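Local coordinates for protein Two-component system response regulator (Bacteroides fragilis, PDB 2QR3) that probably regulates transcription as a DNA- and ATP-binding response regulator, of which this chain is the N-terminal phosphoacceptor receiver domain, at residues L39-V42 / L43-N47; W70-E73 / I74-Y78; F86-Y89 / A90-D93; D112-K115 / L116-L120. All coordinates share one frame; numbering follows the deposited sequence. Where two conformers were deposited one is given.

Overall arrangement
All four contacts are local, each between residues close along the chain of a CheY-like receiver domain. Contacts 1, 2 and 4 lie along helices 36-45, 67-77 and 113-124, which pack against the five-stranded parallel sheet. Each has two buried aliphatic residues among those that touch, facing inward, and polar side chains outward, with a salt bridge added in contact 2 and an N-cap in contact 4. Contact 3 differs: a surface turn from the end of strand 83-88 into helix 92-100, held by backbone bonds, a threonine hydroxyl and a water. Contacts 1 and 2 touch through Leu43, Ile74 and Tyr78; contacts 3 and 4 meet where Phe86 packs on Leu116.

Contact 1: L39-V42 / L43-N47; sequences LSTV and LREEN
Leu39 and Leu43, one helical turn apart, meet through their branched ends. CD1 of Leu39 lies 3.8 Å from CG of Leu43, and the two side chains slant across each other instead of running alongside. Leu39 reaches its partner because CG is turned opposite its own backbone N (chi1 -176°). Leu43 also lies close over the carbonyl it bonds to, its CG 3.2 Å from Leu39 O. The underlying bond is Leu43 N to Leu39 O at 3.0 Å, nearly straight at 167°.

Farther round the helix, Thr41 and Glu45 lie side by side and point the same way. The methyl CG2 of Thr41 is 3.7 Å from CD of Glu45 and about equally far from the two carboxylate oxygens, a contact of carbon with a flat group and not a polar one. Thr41 O accepts a hydrogen bond from Glu45 N (3.0 Å) and a weak one from Arg44 N. The guanidinium of Arg44 lies looser, with Ser40 O over one face, offset toward its rim. The hydroxyl of Ser40 bonds to Val37 O.

At the C-terminal end Glu46 N bonds to Val42 O at 2.9 Å, and CG of Glu46 is 4.0 Å from CB of Val42. The Glu46 chain bends at chi2 (-73°), and its OE1 forms a salt bridge with Lys29. Asn47, with positive phi, then leaves the helix.

Helix 36-45 thus packs Leu39, Val42 and Leu43 on strand 5-9, with Leu39 and Val42 also meeting strand 29-33, while Leu43 and Arg44 adjoin Tyr78 just after helix 67-77.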
# COMPACT_ATOMS: atom_id res chain seq x y z
N LEU A 39 -12.30 0.08 0.35
CA LEU A 39 -11.17 0.43 1.23
C LEU A 39 -11.66 0.81 2.65
O LEU A 39 -11.12 0.35 3.64
CB LEU A 39 -10.37 1.61 0.62
CG LEU A 39 -9.09 2.05 1.37
CD1 LEU A 39 -8.15 0.90 1.69
CD2 LEU A 39 -8.33 3.15 0.59
N SER A 40 -12.67 1.68 2.76
CA SER A 40 -13.18 2.06 4.08
C SER A 40 -13.62 0.83 4.94
O SER A 40 -13.29 0.71 6.14
CB SER A 40 -14.28 3.10 3.91
OG SER A 40 -15.46 2.49 3.41
N THR A 41 -14.30 -0.12 4.31
CA THR A 41 -14.78 -1.32 5.03
C THR A 41 -13.61 -2.16 5.54
O THR A 41 -13.50 -2.45 6.74
CB THR A 41 -15.69 -2.17 4.14
OG1 THR A 41 -16.73 -1.35 3.61
CG2 THR A 41 -16.30 -3.37 4.93
N VAL A 42 -12.69 -2.50 4.65
CA VAL A 42 -11.58 -3.36 5.03
C VAL A 42 -10.66 -2.74 6.07
O VAL A 42 -10.18 -3.45 6.94
CB VAL A 42 -10.80 -3.94 3.78
CG1 VAL A 42 -11.81 -4.59 2.79
CG2 VAL A 42 -10.05 -2.88 3.09
N LEU A 43 -10.41 -1.43 6.00
CA LEU A 43 -9.58 -0.76 7.01
C LEU A 43 -10.17 -0.90 8.42
O LEU A 43 -9.43 -1.03 9.40
CB LEU A 43 -9.39 0.73 6.69
CG LEU A 43 -8.58 1.06 5.45
CD1 LEU A 43 -8.59 2.58 5.20
CD2 LEU A 43 -7.15 0.53 5.57
N ARG A 44 -11.50 -0.86 8.50
CA ARG A 44 -12.21 -0.93 9.78
C ARG A 44 -12.23 -2.35 10.33
O ARG A 44 -12.01 -2.56 11.53
CB ARG A 44 -13.66 -0.47 9.63
CG ARG A 44 -14.36 -0.32 11.02
CD ARG A 44 -15.81 0.15 10.97
NE ARG A 44 -15.91 1.38 10.20
CZ ARG A 44 -16.33 1.40 8.95
NH1 ARG A 44 -16.74 0.26 8.41
NH2 ARG A 44 -16.35 2.54 8.28
N GLU A 45 -12.50 -3.29 9.45
CA GLU A 45 -12.81 -4.66 9.86
C GLU A 45 -11.67 -5.64 9.84
O GLU A 45 -11.73 -6.66 10.54
CB GLU A 45 -13.87 -5.21 8.94
CG GLU A 45 -15.20 -4.48 9.03
CD GLU A 45 -16.28 -5.16 8.22
OE1 GLU A 45 -15.97 -6.16 7.51
OE2 GLU A 45 -17.43 -4.69 8.27
N GLU A 46 -10.63 -5.35 9.05
CA GLU A 46 -9.60 -6.37 8.78
C GLU A 46 -8.27 -6.27 9.53
O GLU A 46 -7.37 -7.08 9.28
CB GLU A 46 -9.36 -6.47 7.28
CG GLU A 46 -10.58 -6.86 6.49
CD GLU A 46 -10.99 -8.32 6.66
OE1 GLU A 46 -10.16 -9.15 7.10
OE2 GLU A 46 -12.17 -8.62 6.36
N ASN A 47 -8.15 -5.31 10.44
CA ASN A 47 -6.92 -5.08 11.22
C ASN A 47 -5.65 -5.22 10.38
O ASN A 47 -4.76 -6.04 10.67
CB ASN A 47 -6.88 -5.98 12.46
CG ASN A 47 -8.15 -5.90 13.28
OD1 ASN A 47 -8.90 -6.87 13.35
ND2 ASN A 47 -8.40 -4.75 13.89

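Contact 2: W70-E73 / I74-Y78; sequences WLHE and IKRQY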
# COMPACT_ATOMS: atom_id res chain seq x y z
N TRP A 70 -5.23 10.07 -0.60
CA TRP A 70 -5.61 8.83 0.10
C TRP A 70 -4.67 8.48 1.25
O TRP A 70 -5.09 7.97 2.29
CB TRP A 70 -5.74 7.67 -0.91
CG TRP A 70 -6.93 7.89 -1.78
CD1 TRP A 70 -6.94 8.23 -3.12
CD2 TRP A 70 -8.30 7.85 -1.37
NE1 TRP A 70 -8.25 8.37 -3.56
CE2 TRP A 70 -9.09 8.14 -2.50
CE3 TRP A 70 -8.93 7.56 -0.16
CZ2 TRP A 70 -10.49 8.17 -2.45
CZ3 TRP A 70 -10.32 7.59 -0.11
CH2 TRP A 70 -11.08 7.90 -1.24
N LEU A 71 -3.38 8.78 1.09
CA LEU A 71 -2.44 8.59 2.19
C LEU A 71 -2.92 9.40 3.38
O LEU A 71 -2.94 8.94 4.53
CB LEU A 71 -1.03 9.06 1.77
CG LEU A 71 0.00 9.37 2.86
CD1 LEU A 71 0.46 8.07 3.57
CD2 LEU A 71 1.20 10.05 2.16
N HIS A 72 -3.32 10.63 3.10
CA HIS A 72 -3.66 11.54 4.17
C HIS A 72 -4.91 11.07 4.89
O HIS A 72 -5.01 11.14 6.11
CB HIS A 72 -3.85 12.94 3.60
CG HIS A 72 -3.92 14.00 4.66
ND1 HIS A 72 -2.81 14.41 5.36
CD2 HIS A 72 -4.97 14.72 5.13
CE1 HIS A 72 -3.17 15.35 6.22
NE2 HIS A 72 -4.47 15.54 6.11
N GLU A 73 -5.87 10.60 4.12
CA GLU A 73 -7.17 10.22 4.69
C GLU A 73 -7.02 8.96 5.51
O GLU A 73 -7.58 8.85 6.59
CB GLU A 73 -8.21 10.06 3.59
CG GLU A 73 -8.57 11.40 2.94
CD GLU A 73 -9.04 12.45 3.97
OE1 GLU A 73 -9.76 12.08 4.93
OE2 GLU A 73 -8.63 13.62 3.82
N ILE A 74 -6.23 8.01 5.01
CA ILE A 74 -5.94 6.83 5.80
C ILE A 74 -5.25 7.20 7.11
O ILE A 74 -5.63 6.73 8.17
CB ILE A 74 -5.07 5.82 5.01
CG1 ILE A 74 -5.85 5.25 3.81
CG2 ILE A 74 -4.50 4.77 5.94
CD1 ILE A 74 -4.96 4.42 2.80
N LYS A 75 -4.22 8.06 7.05
CA LYS A 75 -3.48 8.41 8.28
C LYS A 75 -4.35 9.21 9.25
O LYS A 75 -4.14 9.17 10.46
CB LYS A 75 -2.19 9.17 7.97
CG LYS A 75 -1.20 8.44 7.03
CD LYS A 75 -0.76 7.06 7.53
CE LYS A 75 0.23 7.18 8.67
NZ LYS A 75 0.83 5.88 9.05
N ARG A 76 -5.32 9.94 8.72
CA ARG A 76 -6.21 10.73 9.57
C ARG A 76 -6.97 9.84 10.56
O ARG A 76 -7.11 10.18 11.74
CB ARG A 76 -7.21 11.48 8.69
CG ARG A 76 -7.90 12.64 9.39
CD ARG A 76 -9.16 13.06 8.62
NE ARG A 76 -8.90 13.72 7.34
CZ ARG A 76 -8.66 15.03 7.18
NH1 ARG A 76 -8.59 15.85 8.24
NH2 ARG A 76 -8.48 15.51 5.96
N GLN A 77 -7.46 8.71 10.06
CA GLN A 77 -8.24 7.77 10.86
C GLN A 77 -7.40 6.68 11.53
O GLN A 77 -7.73 6.24 12.64
CB GLN A 77 -9.29 7.11 9.98
CG GLN A 77 -10.21 6.18 10.76
CD GLN A 77 -11.18 6.95 11.60
OE1 GLN A 77 -11.63 8.03 11.21
NE2 GLN A 77 -11.49 6.41 12.79
N TYR A 78 -6.36 6.22 10.84
CA TYR A 78 -5.52 5.13 11.35
C TYR A 78 -4.07 5.60 11.46
O TYR A 78 -3.21 5.27 10.64
CB TYR A 78 -5.69 3.87 10.47
CG TYR A 78 -7.15 3.47 10.26
CD1 TYR A 78 -7.82 2.69 11.20
CD2 TYR A 78 -7.85 3.88 9.14
CE1 TYR A 78 -9.14 2.32 11.01
CE2 TYR A 78 -9.18 3.53 8.95
CZ TYR A 78 -9.82 2.74 9.89
OH TYR A 78 -11.13 2.37 9.73
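Glu73 and Arg76 form a two-pronged salt bridge on the outer side of helix 67-77. Arg76 NH2 meets Glu73 OE2 at 2.9 Å, almost straight (174°), and Arg76 NE meets Glu73 OE1 at 3.0 Å. This is a side-on grip, with each carboxylate oxygen approached on its syn side and the two planes 30° apart. Paired bonds of this kind restrain rotation of both groups although Arg76 is exposed. His72, also exposed, adds a looser neighbour: its ring stands perpendicular to the guanidinium, and CD2 at the ring edge is 3.7 Å from Arg76 NH2.

The inward side is the buried one, where Leu71 and Ile74 pack on Val83. CG1 of Ile74 lies 3.2 Å from Trp70 O, the acceptor of the Ile74 N bond (2.9 Å), and CD1 of Leu71 is 3.9 Å from CG of Lys75. Lys75, bent at chi2 and chi3, sends NZ on to Leu81 O. The Gln77 N to Glu73 O bond is weak at 3.5 Å, while Tyr78 N still bonds Ile74 O.

A polar, salt-bridged flank backed by residues resting on Val83 and Leu43 marks an amphipathic helix layered on the central sheet, as in the alternating beta-alpha fold of CheY-like receivers.

Contact 3: F86-Y89 / A90-D93; sequences FTAY and ADID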
# COMPACT_ATOMS: atom_id res chain seq x y z
N PHE A 86 3.11 3.02 -3.93
CA PHE A 86 3.57 2.18 -5.04
C PHE A 86 3.58 3.17 -6.22
O PHE A 86 2.50 3.63 -6.66
CB PHE A 86 2.55 1.06 -5.28
CG PHE A 86 3.10 -0.20 -5.90
CD1 PHE A 86 4.46 -0.41 -6.08
CD2 PHE A 86 2.22 -1.24 -6.23
CE1 PHE A 86 4.95 -1.61 -6.63
CE2 PHE A 86 2.70 -2.45 -6.77
CZ PHE A 86 4.06 -2.63 -6.97
N THR A 87 4.78 3.49 -6.71
CA THR A 87 4.93 4.64 -7.60
C THR A 87 5.64 4.30 -8.92
O THR A 87 6.65 3.61 -8.92
CB THR A 87 5.67 5.82 -6.88
OG1 THR A 87 5.69 6.96 -7.75
CG2 THR A 87 7.11 5.45 -6.57
N ALA A 88 5.11 4.78 -10.04
CA ALA A 88 5.85 4.76 -11.30
C ALA A 88 7.08 5.66 -11.18
O ALA A 88 7.09 6.62 -10.40
CB ALA A 88 4.95 5.25 -12.45
N TYR A 89 8.11 5.41 -11.99
CA TYR A 89 9.25 6.34 -12.03
C TYR A 89 8.84 7.78 -12.34
O TYR A 89 9.43 8.74 -11.81
CB TYR A 89 10.36 5.87 -13.00
CG TYR A 89 11.29 4.86 -12.39
CD1 TYR A 89 11.07 3.51 -12.59
CD2 TYR A 89 12.38 5.24 -11.59
CE1 TYR A 89 11.91 2.55 -12.03
CE2 TYR A 89 13.23 4.29 -11.02
CZ TYR A 89 12.98 2.94 -11.24
OH TYR A 89 13.78 1.95 -10.71
N ALA A 90 7.81 7.96 -13.16
CA ALA A 90 7.36 9.30 -13.53
C ALA A 90 6.74 10.07 -12.35
O ALA A 90 6.55 11.30 -12.42
CB ALA A 90 6.38 9.24 -14.68
N ASP A 91 6.44 9.34 -11.27
CA ASP A 91 5.89 9.98 -10.10
C ASP A 91 6.80 9.99 -8.87
O ASP A 91 6.30 10.28 -7.78
CB ASP A 91 4.50 9.39 -9.76
CG ASP A 91 3.47 9.66 -10.85
OD1 ASP A 91 3.54 10.75 -11.45
OD2 ASP A 91 2.61 8.79 -11.10
N ILE A 92 8.10 9.73 -9.02
CA ILE A 92 8.98 9.61 -7.83
C ILE A 92 9.07 10.90 -6.99
O ILE A 92 9.25 10.83 -5.76
CB ILE A 92 10.40 9.03 -8.12
CG1 ILE A 92 11.11 9.80 -9.26
CG2 ILE A 92 10.33 7.47 -8.27
CD1 ILE A 92 12.57 9.36 -9.52
N ASP A 93 8.92 12.06 -7.63
CA ASP A 93 8.85 13.31 -6.89
C ASP A 93 7.67 13.31 -5.91
O ASP A 93 7.78 13.78 -4.78
CB ASP A 93 8.83 14.55 -7.81
CG ASP A 93 7.58 14.61 -8.72
OD1 ASP A 93 7.06 13.56 -9.13
OD2 ASP A 93 7.13 15.75 -9.05
O HOH W 1 2.74 6.18 -10.03
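Thr87 faces Asp91 and Ile92 across a tight turn, with its hydroxyl set against one and its methyl against the other. With OG1 opposite the backbone N (chi1 -175°), Thr87 OG1 comes 3.4 Å from Asp91 CB, while Thr87 CG2 lies 4.2 Å from CG2 of Ile92, the two side chains crossing at about a right angle. The same hydroxyl donates to Ala88 O at 3.0 Å. Asp91 N reaches that oxygen from the opposite face of the carbonyl plane at 2.9 Å, so one oxygen is gripped from two sides, which helps hold the turn.

Next in line, Ile92 N bonds to Tyr89 O at 3.2 Å from well above the carbonyl plane, and Ile92 CG1 rests close to that oxygen. The Tyr89 ring meets Ile92 CG2 only loosely and obliquely. Asp91 occupies the N-cap position but makes no capping bond. Its OD2 instead takes a hydrogen from a water, 2.8 Å away, that accepts from Ala88 N, and it also bonds to Asn56.

The turn leads strand 83-88 into helix 92-100 within the crossover to strand 105-109. Thr87 and Tyr89 touch Val108 there, and Thr87 and Asp91 also touch Met55, beside the predicted phosphorylation site Asp54.

Contact 4: D112-K115 / L116-L120; sequences DNQK and LLETL
Gln114 meets Glu118 one turn along the exposed side of the helix. Both NE2 (3.7 Å) and CG (3.8 Å) of Gln114 lie near Glu118 OE2, with no hydrogen bond assigned. The amide and carboxylate planes stand 67° apart, and the pairing is loose. Closer in, CG of Glu118 lies over the backbone, 3.1 Å from Gln114 O, which accepts from Glu118 N.

Lys115 takes part chiefly through its backbone. Its carbonyl O is held by Thr119 N and by Thr119 OG1, both at 2.9 Å and on opposite faces of its plane, so the threonine hydroxyl is satisfied within the helix. Lys115 N, in turn, donates to Asp112 OD2 at 2.9 Å and 169°, and Asp112 OD2 accepts through its anti lone pair. This makes Asp112 an N-cap, whose negative charge would probably interact favourably with the helix N-terminus.

Leu116, the third main contributor, has its N bonded to Asp112 O at 2.9 Å. Its side chain goes inward, CG turned opposite the backbone N (chi1 169°).

Helix 113-124 has Gln114, Lys115 and Glu118 outside and its leucines against the core. Leu116 touches Leu22 of helix 13-23, Val107 of strand 105-109 and Trp111; Leu117 and Leu120 meet Leu23, and Thr119 rests on strand 105-109.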
# COMPACT_ATOMS: atom_id res chain seq x y z
N ASP A 112 11.18 -4.70 -8.17
CA ASP A 112 11.95 -5.91 -8.01
C ASP A 112 11.17 -6.75 -7.01
O ASP A 112 10.72 -6.22 -5.97
CB ASP A 112 13.38 -5.59 -7.52
CG ASP A 112 14.13 -6.83 -7.10
OD1 ASP A 112 14.80 -7.47 -7.96
OD2 ASP A 112 14.00 -7.23 -5.91
N ASN A 113 10.96 -8.02 -7.32
CA ASN A 113 10.08 -8.86 -6.50
C ASN A 113 10.54 -8.99 -5.05
O ASN A 113 9.74 -8.85 -4.11
CB ASN A 113 9.91 -10.27 -7.09
CG ASN A 113 9.11 -10.27 -8.37
OD1 ASN A 113 8.39 -9.32 -8.66
ND2 ASN A 113 9.21 -11.37 -9.14
N GLN A 114 11.83 -9.24 -4.86
CA GLN A 114 12.35 -9.37 -3.49
C GLN A 114 12.34 -8.06 -2.73
O GLN A 114 11.99 -8.06 -1.55
CB GLN A 114 13.72 -10.07 -3.43
CG GLN A 114 14.07 -10.63 -2.03
CD GLN A 114 13.23 -11.85 -1.58
OE1 GLN A 114 12.42 -12.41 -2.34
NE2 GLN A 114 13.43 -12.27 -0.33
N LYS A 115 12.70 -6.95 -3.38
CA LYS A 115 12.62 -5.62 -2.78
C LYS A 115 11.18 -5.25 -2.36
O LYS A 115 10.97 -4.68 -1.29
CB LYS A 115 13.16 -4.56 -3.74
CG LYS A 115 13.69 -3.30 -3.07
CD LYS A 115 14.30 -2.29 -4.08
CE LYS A 115 14.99 -1.14 -3.35
NZ LYS A 115 15.62 -0.12 -4.27
N LEU A 116 10.20 -5.60 -3.19
CA LEU A 116 8.81 -5.31 -2.86
C LEU A 116 8.44 -6.02 -1.58
O LEU A 116 7.90 -5.41 -0.66
CB LEU A 116 7.87 -5.74 -4.01
CG LEU A 116 6.38 -5.73 -3.74
CD1 LEU A 116 5.84 -4.33 -3.46
CD2 LEU A 116 5.61 -6.35 -4.90
N LEU A 117 8.75 -7.31 -1.50
CA LEU A 117 8.39 -8.09 -0.32
C LEU A 117 9.07 -7.51 0.91
O LEU A 117 8.44 -7.33 1.96
CB LEU A 117 8.75 -9.57 -0.50
CG LEU A 117 8.54 -10.49 0.71
CD1 LEU A 117 7.09 -10.48 1.26
CD2 LEU A 117 9.00 -11.90 0.32
N GLU A 118 10.37 -7.24 0.76
CA GLU A 118 11.18 -6.77 1.87
C GLU A 118 10.73 -5.45 2.43
O GLU A 118 10.67 -5.28 3.65
CB GLU A 118 12.65 -6.73 1.48
CG GLU A 118 13.16 -8.17 1.29
CD GLU A 118 14.67 -8.29 1.31
OE1 GLU A 118 15.37 -7.25 1.19
OE2 GLU A 118 15.14 -9.44 1.43
N THR A 119 10.39 -4.52 1.54
CA THR A 119 9.85 -3.20 1.95
C THR A 119 8.57 -3.39 2.74
O THR A 119 8.38 -2.71 3.75
CB THR A 119 9.64 -2.28 0.73
OG1 THR A 119 10.91 -2.07 0.08
CG2 THR A 119 9.02 -0.93 1.11
N LEU A 120 7.71 -4.31 2.28
CA LEU A 120 6.40 -4.49 2.93
C LEU A 120 6.57 -5.19 4.27
O LEU A 120 5.97 -4.79 5.24
CB LEU A 120 5.44 -5.28 2.03
CG LEU A 120 4.98 -4.47 0.82
CD1 LEU A 120 4.36 -5.43 -0.26
CD2 LEU A 120 4.01 -3.34 1.24